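Side-chain contacts in glutathione S-transferase 2 (Heligmosomoides polygyrus, PDB 1TW9), which probably catalyses the conjugation of glutathione to electrophilic substrates, releasing a halide ion from organic halides: residues Pro52-Glu55 with Gln60-Gln63; Lys138-Lys141 with Phe147-Gly150. All coordinates share one frame; numbering follows the deposited sequence.

Interaction 1 of 2, residues Pro52-Glu55 with Gln60-Gln63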
loop_
_atom_site.group_PDB
_atom_site.type_symbol
_atom_site.label_atom_id
_atom_site.label_comp_id
_atom_site.label_asym_id
_atom_site.label_seq_id
_atom_site.Cartn_x
_atom_site.Cartn_y
_atom_site.Cartn_z
ATOM N N PRO A 52 4.026 10.967 -7.677
ATOM C CA PRO A 52 2.975 11.393 -8.563
ATOM C C PRO A 52 1.733 11.830 -7.819
ATOM O O PRO A 52 1.530 11.450 -6.665
ATOM C CB PRO A 52 2.613 10.089 -9.264
ATOM C CG PRO A 52 2.915 9.067 -8.271
ATOM C CD PRO A 52 4.217 9.513 -7.748
ATOM N N VAL A 53 0.951 12.661 -8.479
ATOM C CA VAL A 53 -0.349 13.021 -7.986
ATOM C C VAL A 53 -1.283 12.936 -9.164
ATOM O O VAL A 53 -1.006 13.527 -10.230
ATOM C CB VAL A 53 -0.347 14.467 -7.428
ATOM C CG1 VAL A 53 -1.750 14.972 -7.081
ATOM C CG2 VAL A 53 0.513 14.546 -6.200
ATOM N N LEU A 54 -2.454 12.331 -8.926
ATOM C CA LEU A 54 -3.522 12.276 -9.913
ATOM C C LEU A 54 -4.527 13.344 -9.567
ATOM O O LEU A 54 -4.823 13.498 -8.403
ATOM C CB LEU A 54 -4.204 10.895 -9.813
ATOM C CG LEU A 54 -5.411 10.656 -10.732
ATOM C CD1 LEU A 54 -4.953 10.563 -12.182
ATOM C CD2 LEU A 54 -6.140 9.462 -10.224
ATOM N N GLU A 55 -5.077 14.044 -10.538
ATOM C CA GLU A 55 -6.306 14.778 -10.359
ATOM C C GLU A 55 -7.419 14.103 -11.130
ATOM O O GLU A 55 -7.258 13.811 -12.328
ATOM C CB GLU A 55 -6.171 16.199 -10.846
ATOM C CG GLU A 55 -5.195 16.987 -9.998
ATOM C CD GLU A 55 -5.240 18.478 -10.243
ATOM O OE1 GLU A 55 -6.099 18.951 -11.032
ATOM O OE2 GLU A 55 -4.428 19.185 -9.610
ATOM N N GLN A 60 -7.312 16.096 -6.045
ATOM C CA GLN A 60 -6.007 15.429 -5.977
ATOM C C GLN A 60 -6.046 14.128 -5.190
ATOM O O GLN A 60 -6.677 14.050 -4.138
ATOM C CB GLN A 60 -4.955 16.306 -5.317
ATOM C CG GLN A 60 -4.639 17.588 -5.993
ATOM C CD GLN A 60 -3.580 18.316 -5.250
ATOM O OE1 GLN A 60 -3.765 18.577 -4.052
ATOM N NE2 GLN A 60 -2.464 18.666 -5.933
ATOM N N LEU A 61 -5.276 13.176 -5.684
ATOM C CA LEU A 61 -5.015 11.920 -5.028
ATOM C C LEU A 61 -3.534 11.600 -5.208
ATOM O O LEU A 61 -3.058 11.455 -6.363
ATOM C CB LEU A 61 -5.821 10.808 -5.667
ATOM C CG LEU A 61 -5.522 9.331 -5.205
ATOM C CD1 LEU A 61 -5.821 9.140 -3.704
ATOM C CD2 LEU A 61 -6.230 8.296 -6.029
ATOM N N ALA A 62 -2.854 11.473 -4.079
ATOM C CA ALA A 62 -1.411 11.241 -4.093
ATOM C C ALA A 62 -1.128 9.761 -3.780
ATOM O O ALA A 62 -2.020 8.998 -3.451
ATOM C CB ALA A 62 -0.714 12.112 -3.090
ATOM N N GLN A 63 0.135 9.397 -3.921
ATOM C CA GLN A 63 0.712 8.115 -3.523
ATOM C C GLN A 63 0.491 7.074 -4.648
ATOM O O GLN A 63 -0.612 6.680 -4.978
ATOM C CB GLN A 63 0.243 7.614 -2.190
ATOM C CG GLN A 63 0.558 8.509 -1.006
ATOM C CD GLN A 63 2.000 8.468 -0.618
ATOM O OE1 GLN A 63 2.468 9.324 0.113
ATOM N NE2 GLN A 63 2.724 7.490 -1.141
HETATM O O HOH W 1 2.961 10.493 -4.575
HETATM O O HOH W 2 -1.987 18.120 -8.664
#

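Interaction 2 of 2, residues Lys138-Lys141 with Phe147-Gly150. Unlike the reference sequence in segment 138-141: Leu140 (reference Pro).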
loop_
_atom_site.group_PDB
_atom_site.type_symbol
_atom_site.label_atom_id
_atom_site.label_comp_id
_atom_site.label_asym_id
_atom_site.label_seq_id
_atom_site.Cartn_x
_atom_site.Cartn_y
_atom_site.Cartn_z
ATOM N N LYS A 138 5.599 -18.773 -7.087
ATOM C CA LYS A 138 4.623 -19.555 -6.360
ATOM C C LYS A 138 3.194 -19.103 -6.702
ATOM O O LYS A 138 2.371 -19.942 -6.954
ATOM C CB LYS A 138 4.945 -19.459 -4.879
ATOM C CG LYS A 138 3.971 -19.921 -3.965
ATOM C CD LYS A 138 4.549 -19.831 -2.518
ATOM C CE LYS A 138 4.396 -18.400 -1.864
ATOM N NZ LYS A 138 4.947 -18.568 -0.451
ATOM N N PHE A 139 2.952 -17.796 -6.778
ATOM C CA PHE A 139 1.665 -17.293 -7.209
ATOM C C PHE A 139 1.351 -17.662 -8.685
ATOM O O PHE A 139 0.243 -18.128 -8.999
ATOM C CB PHE A 139 1.594 -15.782 -6.956
ATOM C CG PHE A 139 1.219 -15.442 -5.553
ATOM C CD1 PHE A 139 2.127 -15.483 -4.538
ATOM C CD2 PHE A 139 -0.098 -15.050 -5.240
ATOM C CE1 PHE A 139 1.803 -15.127 -3.237
ATOM C CE2 PHE A 139 -0.436 -14.732 -3.919
ATOM C CZ PHE A 139 0.489 -14.777 -2.914
ATOM N N LEU A 140 2.321 -17.461 -9.579
ATOM C CA LEU A 140 2.132 -17.846 -10.979
ATOM C C LEU A 140 1.834 -19.314 -11.115
ATOM O O LEU A 140 0.915 -19.756 -11.860
ATOM C CB LEU A 140 3.360 -17.511 -11.796
ATOM C CG LEU A 140 3.612 -16.024 -11.818
ATOM C CD1 LEU A 140 4.989 -15.588 -12.354
ATOM C CD2 LEU A 140 2.548 -15.306 -12.650
ATOM N N LYS A 141 2.605 -20.141 -10.459
ATOM C CA LYS A 141 2.410 -21.526 -10.783
ATOM C C LYS A 141 1.115 -22.130 -10.178
ATOM O O LYS A 141 0.648 -23.157 -10.646
ATOM C CB LYS A 141 3.657 -22.340 -10.640
ATOM C CG LYS A 141 4.195 -22.502 -9.298
ATOM C CD LYS A 141 5.728 -22.801 -9.431
ATOM C CE LYS A 141 6.163 -23.504 -10.716
ATOM N NZ LYS A 141 7.349 -22.777 -11.280
ATOM N N PHE A 147 -1.752 -14.978 -15.172
ATOM C CA PHE A 147 -1.723 -13.783 -14.348
ATOM C C PHE A 147 -1.390 -14.096 -12.928
ATOM O O PHE A 147 -1.378 -15.296 -12.521
ATOM C CB PHE A 147 -3.057 -13.026 -14.436
ATOM C CG PHE A 147 -3.450 -12.710 -15.839
ATOM C CD1 PHE A 147 -4.477 -13.411 -16.450
ATOM C CD2 PHE A 147 -2.756 -11.782 -16.581
ATOM C CE1 PHE A 147 -4.809 -13.164 -17.755
ATOM C CE2 PHE A 147 -3.069 -11.546 -17.925
ATOM C CZ PHE A 147 -4.124 -12.188 -18.500
ATOM N N LEU A 148 -1.041 -13.071 -12.175
ATOM C CA LEU A 148 -0.678 -13.253 -10.767
ATOM C C LEU A 148 -1.865 -13.673 -9.908
ATOM O O LEU A 148 -1.725 -14.553 -9.054
ATOM C CB LEU A 148 0.019 -12.042 -10.239
ATOM C CG LEU A 148 1.482 -11.885 -10.664
ATOM C CD1 LEU A 148 1.974 -10.559 -10.351
ATOM C CD2 LEU A 148 2.279 -12.952 -9.941
ATOM N N VAL A 149 -3.031 -13.046 -10.136
ATOM C CA VAL A 149 -4.253 -13.269 -9.338
ATOM C C VAL A 149 -5.412 -13.357 -10.247
ATOM O O VAL A 149 -5.635 -12.439 -11.082
ATOM C CB VAL A 149 -4.520 -12.134 -8.253
ATOM C CG1 VAL A 149 -5.802 -12.329 -7.509
ATOM C CG2 VAL A 149 -3.353 -12.077 -7.259
ATOM N N GLY A 150 -6.188 -14.438 -10.120
ATOM C CA GLY A 150 -7.385 -14.538 -10.871
ATOM C C GLY A 150 -7.152 -14.791 -12.339
ATOM O O GLY A 150 -6.065 -15.052 -12.798
HETATM O O HOH W 3 -2.033 -16.971 -7.856
#

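Interaction 1 of 2, residues Pro52-Glu55 with Gln60-Gln63
With CG set beside the backbone N in both residues (chi1 -66° in Glu55, -62° in Gln60) and each chain extended beyond it, Glu55 and Gln60 run side by side in the same direction, and Glu55 OE2 comes to 4.0 Å from Gln60 CG. Their carboxylate and amide planes stand 80° apart, and a water joins the two groups, donating to Glu55 OE2 and accepting from Gln60 NE2. Gln60 NE2 also donates to the backbone O of Thr45, so two bonds fix the turn of the amide. Val53 CG1, anti to its own N, lies across the glutamine chain, 3.9 Å from Gln60 CB, while Val53 CG2 lies 4.1 Å from Ala62 CB. The strands form the beta hairpin that ends the thioredoxin-like sheet of the N-terminal domain, with 59-62 outermost and 53-56 also bonded to strand 4-9. Leu54 and Leu61 are its hydrogen-bonded antiparallel pair: Leu54 N donates to Leu61 O at 2.8 Å, off the carbonyl plane, and Leu61 N donates to Leu54 O at 2.8 Å, nearly in line with the C=O. Both leucines project from the face opposite to that of Val53, Glu55, Gln60 and Ala62 and pack on Tyr70 of helix 64-75; Leu54 CD2 is 4.4 Å from Leu61 CD2. Pro52 follows a cis peptide bond, as in the thioredoxin fold, and here a water donates to Pro52 O and accepts from the backbone N of Gln63, the N-cap residue of helix 64-75.

Interaction 2 of 2, residues Lys138-Lys141 with Phe147-Gly150
In the helical C-terminal domain, the loop after helix 119-142 leads into what is, as in other GSTs, an N-capping box (Ser-Xaa-Xaa-Asp) of helix 155-170, and folds back on the last turn of helix 119-142, where Leu148 meets Leu140. Leu148 N is hydrogen-bonded to Asp157 OD1 of that box. Leu140 CD2 lies 3.6 Å from Leu148 CD2, the side chains meeting at an angle, and Leu140 CG is 3.8 Å from Leu148 CD2. In each leucine CG sits beside the backbone N (chi1 -63° in Leu140, -77° in Leu148) and CD1 is anti to CA, leaving CD2 as the branch that faces the partner. Leu140, a proline in the reference sequence, also brings CD2 to 3.9 Å from Phe147 O. Phe139 adds its CB, 4.2 Å from Leu148 CD2, and Leu148 O stands at the edge of the Phe139 ring, near its plane. No direct hydrogen bond joins the segments; instead one water donates to both Phe139 O, at 2.8 Å, and Leu148 O, at 2.7 Å. Leu140 and Leu148 both pack on His184 of helix 179-189, Leu148 also touches Val156 and Val160 of helix 155-170, and Phe139 rests on Leu91 of helix 82-101.

Interaction 1 comes first along the chain, and the two share no strand or helix. The hairpin of 52-55 with 60-63 belongs to the thioredoxin-like N-terminal domain, and 138-141 with 147-150 to the helical C-terminal domain, on opposite sides of the chain's centre. Their centres are 29 Å apart and their nearest atoms about 18 Å, so neither touches the other. Each joins elements close in sequence, 5 and 6 residues apart, within its own half of the two-domain GST fold. Both also lie near the second subunit: Leu61 packs on Ala86 of that chain, and Lys138 NZ is hydrogen-bonded to Pro47 O of the second subunit.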